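PDB 4FZR: SsfS6, which belongs to the GT-B fold proteins related to the erythromycin biosynthesis protein CIII and probably pairs two Rossmann-like domains in one chain. Local coordinates for residues Asp215-Val221 / Phe292-Ile297; Arg225-Cys231 / Pro299-Val305. One frame throughout, in Å; residues are numbered along the deposited sequence.

How the contacts relate
Contact 1 (215-221 with 292-297) and contact 2 (225-231 with 299-305) lie in the same half of the molecule, their centres about 13 Å apart. Along the chain their segments alternate: helix 219-222 leads into strand 229-231, and some 70 residues later helix 294-297 leads into strand 303-306. The two strands are neighbours in the six-stranded parallel sheet of one Rossmann-like domain, and the short helices before them pack together. The contacts also touch directly, Trp220 lying on Arg229, Val221 on Ala300 and Leu294 on Cys231. Together they tie the first strand of this sheet to the fourth, adjacent in the order 3-2-1-4-5-6 though far apart in sequence.

Contact 1. Residues Asp215-Val221 / Phe292-Ile297; sequences DQVPSWV and FPLSAI
The CA atoms of Val217 and Ala296 come within 6.5 Å, between the closer approaches of Asp215 to Pro293 and Val221 to Ile297, as the loop entering helix 219-222 runs past the start of helix 294-297. Contact across the pair is by packing. The benzo edge of Trp220 points at a face of Phe292, a T-shaped pair with planes at 83° and centroids 5.4 Å apart; Trp220 CZ2 stands over the rim of the phenyl ring. At the same indole edge Ile297 brings up its CD1, 3.3 Å from Trp220 CH2. The extended isoleucine chain, with CG1 anti to the backbone N (chi1 -178°), carries that methyl to the indole. Pro218 CG leans obliquely on the Phe292 ring, 3.7 Å from CD1, and also sits over a face of Trp220, wedged against both aromatics. Farther along, Val217 CG2 meets the methyl of Ala296, and the Asp215 side chain crosses that of Pro293 at about a right angle, Asp215 OD2 3.3 Å from Pro293 CB. Pro293 is the N-cap residue of helix 294-297. Thr59 and Leu47 of the second subunit pack on Asp215 and Val217, so this end of the contact is part of the interface between the two subunits. Helix 294-297 lies in the beta-alpha-beta crossover from strand 286-289 to strand 303-306 of a Rossmann-like parallel sheet, and the 215-221 loop and turn pack on it.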
loop_
_atom_site.group_PDB
_atom_site.type_symbol
_atom_site.label_atom_id
_atom_site.label_comp_id
_atom_site.label_asym_id
_atom_site.label_seq_id
_atom_site.Cartn_x
_atom_site.Cartn_y
_atom_site.Cartn_z
ATOM N N ASP A 215 6.889 -0.188 10.917
ATOM C CA ASP A 215 6.760 1.225 11.250
ATOM C C ASP A 215 6.359 1.525 12.686
ATOM O O ASP A 215 5.617 0.784 13.318
ATOM C CB ASP A 215 5.669 1.824 10.362
ATOM C CG ASP A 215 5.908 3.277 10.023
ATOM O OD1 ASP A 215 5.734 4.134 10.914
ATOM O OD2 ASP A 215 6.244 3.560 8.855
ATOM N N GLN A 216 6.872 2.645 13.175
ATOM C CA GLN A 216 6.224 3.435 14.205
ATOM C C GLN A 216 7.016 4.723 14.256
ATOM O O GLN A 216 8.043 4.798 14.924
ATOM C CB GLN A 216 6.217 2.766 15.574
ATOM C CG GLN A 216 5.788 3.740 16.646
ATOM C CD GLN A 216 5.368 3.076 17.934
ATOM O OE1 GLN A 216 4.944 1.921 17.952
ATOM N NE2 GLN A 216 5.484 3.813 19.031
ATOM N N VAL A 217 6.561 5.713 13.495
ATOM C CA VAL A 217 7.251 6.993 13.407
ATOM C C VAL A 217 7.729 7.373 14.802
ATOM O O VAL A 217 6.953 7.894 15.609
ATOM C CB VAL A 217 6.337 8.112 12.870
ATOM C CG1 VAL A 217 7.151 9.370 12.602
ATOM C CG2 VAL A 217 5.612 7.671 11.598
ATOM N N PRO A 218 9.013 7.111 15.094
ATOM C CA PRO A 218 9.505 7.190 16.474
ATOM C C PRO A 218 9.210 8.529 17.136
ATOM O O PRO A 218 8.938 9.519 16.458
ATOM C CB PRO A 218 11.016 6.953 16.335
ATOM C CG PRO A 218 11.330 7.154 14.896
ATOM C CD PRO A 218 10.091 6.804 14.138
ATOM N N SER A 219 9.259 8.538 18.463
ATOM C CA SER A 219 8.923 9.718 19.247
ATOM C C SER A 219 9.574 10.975 18.684
ATOM O O SER A 219 8.899 11.850 18.146
ATOM C CB SER A 219 9.367 9.517 20.697
ATOM O OG SER A 219 9.259 10.720 21.438
ATOM N N TRP A 220 10.896 11.043 18.812
ATOM C CA TRP A 220 11.671 12.238 18.476
ATOM C C TRP A 220 11.340 12.884 17.130
ATOM O O TRP A 220 11.590 14.073 16.941
ATOM C CB TRP A 220 13.171 11.927 18.544
ATOM C CG TRP A 220 13.548 10.586 17.988
ATOM C CD1 TRP A 220 13.560 9.396 18.658
ATOM C CD2 TRP A 220 13.976 10.296 16.652
ATOM N NE1 TRP A 220 13.964 8.385 17.822
ATOM C CE2 TRP A 220 14.226 8.912 16.584
ATOM C CE3 TRP A 220 14.172 11.073 15.505
ATOM C CZ2 TRP A 220 14.661 8.287 15.418
ATOM C CZ3 TRP A 220 14.602 10.451 14.347
ATOM C CH2 TRP A 220 14.842 9.071 14.313
ATOM N N VAL A 221 10.785 12.119 16.196
ATOM C CA VAL A 221 10.455 12.670 14.884
ATOM C C VAL A 221 9.393 13.761 14.995
ATOM O O VAL A 221 9.438 14.756 14.271
ATOM C CB VAL A 221 9.944 11.591 13.915
ATOM C CG1 VAL A 221 9.657 12.201 12.549
ATOM C CG2 VAL A 221 10.958 10.474 13.791
ATOM N N PHE A 292 14.257 2.641 10.345
ATOM C CA PHE A 292 13.187 3.615 10.508
ATOM C C PHE A 292 12.500 3.891 9.178
ATOM O O PHE A 292 13.104 3.727 8.114
ATOM C CB PHE A 292 13.743 4.919 11.080
ATOM C CG PHE A 292 14.340 4.770 12.448
ATOM C CD1 PHE A 292 13.529 4.551 13.548
ATOM C CD2 PHE A 292 15.709 4.848 12.634
ATOM C CE1 PHE A 292 14.072 4.411 14.809
ATOM C CE2 PHE A 292 16.258 4.708 13.895
ATOM C CZ PHE A 292 15.436 4.489 14.982
ATOM N N PRO A 293 11.226 4.309 9.230
ATOM C CA PRO A 293 10.566 4.744 7.998
ATOM C C PRO A 293 11.304 5.950 7.435
ATOM O O PRO A 293 11.055 7.080 7.858
ATOM C CB PRO A 293 9.159 5.128 8.466
ATOM C CG PRO A 293 9.315 5.448 9.918
ATOM C CD PRO A 293 10.376 4.515 10.416
ATOM N N LEU A 294 12.212 5.704 6.495
ATOM C CA LEU A 294 13.140 6.735 6.048
ATOM C C LEU A 294 12.403 7.973 5.541
ATOM O O LEU A 294 12.824 9.100 5.805
ATOM C CB LEU A 294 14.074 6.188 4.967
ATOM C CG LEU A 294 15.366 6.983 4.765
ATOM C CD1 LEU A 294 16.105 7.194 6.087
ATOM C CD2 LEU A 294 16.271 6.285 3.763
ATOM N N SER A 295 11.308 7.759 4.818
ATOM C CA SER A 295 10.492 8.857 4.302
ATOM C C SER A 295 9.719 9.617 5.381
ATOM O O SER A 295 9.262 10.734 5.144
ATOM C CB SER A 295 9.519 8.346 3.230
ATOM O OG SER A 295 8.859 7.150 3.622
ATOM N N ALA A 296 9.576 9.016 6.558
ATOM C CA ALA A 296 8.841 9.651 7.652
ATOM C C ALA A 296 9.786 10.303 8.658
ATOM O O ALA A 296 9.400 11.212 9.393
ATOM C CB ALA A 296 7.955 8.635 8.347
ATOM N N ILE A 297 11.024 9.820 8.686
ATOM C CA ILE A 297 12.055 10.351 9.575
ATOM C C ILE A 297 12.749 11.546 8.925
ATOM O O ILE A 297 13.380 12.358 9.599
ATOM C CB ILE A 297 13.115 9.273 9.888
ATOM C CG1 ILE A 297 14.168 9.804 10.862
ATOM C CG2 ILE A 297 13.787 8.803 8.612
ATOM C CD1 ILE A 297 15.356 8.888 11.014
#

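Contact 2. Residues Arg225-Cys231 / Pro299-Val305; sequences RKQPRLC and PACDVVV
Arg229 O is gripped by two backbone amides of the other segment: Asp302 N at 2.9 Å, tilted from the carbonyl plane, and Val303 N at 3.2 Å within it. The Asp302 side chain answers in return, its OD2 accepting the Arg229 amide at 3.0 Å in a nearly straight bond (174°) on the anti side of the carboxylate. With CG set beside its own backbone N (chi1 -46°), Asp302 can pair with the strand entrance while its OD1 faces Arg225 NH2 in a salt bridge modelled too short for its details to be trusted. The guanidinium and carboxylate planes there stand 76° apart. Arg229, bent at chi3, passes Ala300, whose carbonyl oxygen lies over a face of its guanidinium, 3.1 Å from Arg229 CD; Arg225 CD lies over that group's centre. Beyond, the strands pair in parallel, Val303 O taking Cys231 N and Cys231 O taking Val305 N at 2.8 Å. Leu230 spreads both methyls against Val305 CG2, its CD1 also 4.0 Å from Val303 CB. Cys231 and Val304 share the opposite face, and Cys231 CB also meets Cys301 SG. Strand 266-269 flanks 229-231, strand 323-325 flanks 303-306, and helix 358-367 packs on Leu230 and Val305.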
loop_
_atom_site.group_PDB
_atom_site.type_symbol
_atom_site.label_atom_id
_atom_site.label_comp_id
_atom_site.label_asym_id
_atom_site.label_seq_id
_atom_site.Cartn_x
_atom_site.Cartn_y
_atom_site.Cartn_z
ATOM N N ARG A 225 13.735 19.566 17.581
ATOM C CA ARG A 225 15.145 19.315 17.311
ATOM C C ARG A 225 15.972 20.404 17.985
ATOM O O ARG A 225 15.946 21.560 17.565
ATOM C CB ARG A 225 15.422 19.308 15.803
ATOM C CG ARG A 225 14.305 18.714 14.954
ATOM C CD ARG A 225 14.849 18.122 13.662
ATOM N NE ARG A 225 15.470 19.125 12.792
ATOM C CZ ARG A 225 15.018 19.483 11.588
ATOM N NH1 ARG A 225 13.929 18.928 11.066
ATOM N NH2 ARG A 225 15.667 20.404 10.891
ATOM N N LYS A 226 16.699 20.034 19.034
ATOM C CA LYS A 226 17.490 21.001 19.791
ATOM C C LYS A 226 18.873 21.249 19.182
ATOM O O LYS A 226 19.644 22.060 19.695
ATOM C CB LYS A 226 17.633 20.555 21.251
ATOM C CG LYS A 226 16.631 21.203 22.199
ATOM C CD LYS A 226 16.756 20.643 23.609
ATOM C CE LYS A 226 16.081 21.540 24.639
ATOM N NZ LYS A 226 14.646 21.793 24.335
ATOM N N GLN A 227 19.183 20.555 18.090
ATOM C CA GLN A 227 20.463 20.734 17.411
ATOM C C GLN A 227 20.445 20.075 16.033
ATOM O O GLN A 227 19.577 19.246 15.751
ATOM C CB GLN A 227 21.598 20.154 18.257
ATOM C CG GLN A 227 21.404 18.702 18.650
ATOM C CD GLN A 227 22.636 18.118 19.312
ATOM O OE1 GLN A 227 23.752 18.600 19.109
ATOM N NE2 GLN A 227 22.441 17.076 20.111
ATOM N N PRO A 228 21.402 20.450 15.166
ATOM C CA PRO A 228 21.524 19.858 13.828
ATOM C C PRO A 228 21.500 18.334 13.866
ATOM O O PRO A 228 22.267 17.731 14.618
ATOM C CB PRO A 228 22.892 20.353 13.355
ATOM C CG PRO A 228 23.082 21.642 14.061
ATOM C CD PRO A 228 22.421 21.488 15.401
ATOM N N ARG A 229 20.630 17.723 13.067
ATOM C CA ARG A 229 20.488 16.272 13.066
ATOM C C ARG A 229 20.957 15.662 11.752
ATOM O O ARG A 229 20.686 16.194 10.675
ATOM C CB ARG A 229 19.035 15.882 13.327
ATOM C CG ARG A 229 18.835 14.389 13.543
ATOM C CD ARG A 229 17.516 14.083 14.217
ATOM N NE ARG A 229 17.239 14.988 15.327
ATOM C CZ ARG A 229 16.093 15.011 16.001
ATOM N NH1 ARG A 229 15.109 14.179 15.678
ATOM N NH2 ARG A 229 15.928 15.869 16.999
ATOM N N LEU A 230 21.661 14.539 11.849
ATOM C CA LEU A 230 22.184 13.866 10.670
ATOM C C LEU A 230 21.783 12.398 10.659
ATOM O O LEU A 230 21.831 11.720 11.687
ATOM C CB LEU A 230 23.710 14.002 10.615
ATOM C CG LEU A 230 24.445 13.417 9.406
ATOM C CD1 LEU A 230 25.754 14.173 9.178
ATOM C CD2 LEU A 230 24.714 11.926 9.595
ATOM N N CYS A 231 21.386 11.913 9.487
ATOM C CA CYS A 231 20.967 10.528 9.335
ATOM C C CYS A 231 21.960 9.788 8.440
ATOM O O CYS A 231 22.416 10.330 7.433
ATOM C CB CYS A 231 19.550 10.463 8.759
ATOM S SG CYS A 231 19.052 8.816 8.231
ATOM N N PRO A 299 11.862 14.467 7.572
ATOM C CA PRO A 299 11.606 15.843 8.017
ATOM C C PRO A 299 12.367 16.214 9.287
ATOM O O PRO A 299 12.604 17.397 9.540
ATOM C CB PRO A 299 10.099 15.846 8.297
ATOM C CG PRO A 299 9.549 14.741 7.462
ATOM C CD PRO A 299 10.616 13.689 7.435
ATOM N N ALA A 300 12.750 15.211 10.069
ATOM C CA ALA A 300 13.331 15.446 11.387
ATOM C C ALA A 300 14.849 15.640 11.378
ATOM O O ALA A 300 15.482 15.522 12.422
ATOM C CB ALA A 300 12.962 14.303 12.324
ATOM N N CYS A 301 15.435 15.946 10.224
ATOM C CA CYS A 301 16.886 16.122 10.162
ATOM C C CYS A 301 17.351 17.086 9.069
ATOM O O CYS A 301 16.579 17.482 8.197
ATOM C CB CYS A 301 17.584 14.767 10.009
ATOM S SG CYS A 301 17.017 13.788 8.608
ATOM N N ASP A 302 18.629 17.446 9.131
ATOM C CA ASP A 302 19.181 18.511 8.301
ATOM C C ASP A 302 20.282 18.025 7.359
ATOM O O ASP A 302 20.687 18.751 6.451
ATOM C CB ASP A 302 19.728 19.621 9.200
ATOM C CG ASP A 302 18.767 19.992 10.314
ATOM O OD1 ASP A 302 17.964 20.929 10.121
ATOM O OD2 ASP A 302 18.810 19.343 11.380
ATOM N N VAL A 303 20.776 16.811 7.579
ATOM C CA VAL A 303 21.780 16.227 6.695
ATOM C C VAL A 303 21.581 14.720 6.603
ATOM O O VAL A 303 21.270 14.068 7.600
ATOM C CB VAL A 303 23.219 16.482 7.198
ATOM C CG1 VAL A 303 24.222 16.206 6.088
ATOM C CG2 VAL A 303 23.375 17.904 7.709
ATOM N N VAL A 304 21.761 14.164 5.410
ATOM C CA VAL A 304 21.777 12.716 5.259
ATOM C C VAL A 304 23.068 12.279 4.571
ATOM O O VAL A 304 23.446 12.818 3.532
ATOM C CB VAL A 304 20.554 12.188 4.467
ATOM C CG1 VAL A 304 20.595 10.665 4.386
ATOM C CG2 VAL A 304 19.250 12.641 5.113
ATOM N N VAL A 305 23.750 11.314 5.176
ATOM C CA VAL A 305 24.936 10.713 4.583
ATOM C C VAL A 305 24.567 9.300 4.153
ATOM O O VAL A 305 24.005 8.558 4.945
ATOM C CB VAL A 305 26.082 10.657 5.603
ATOM C CG1 VAL A 305 27.318 10.024 4.979
ATOM C CG2 VAL A 305 26.382 12.056 6.132
#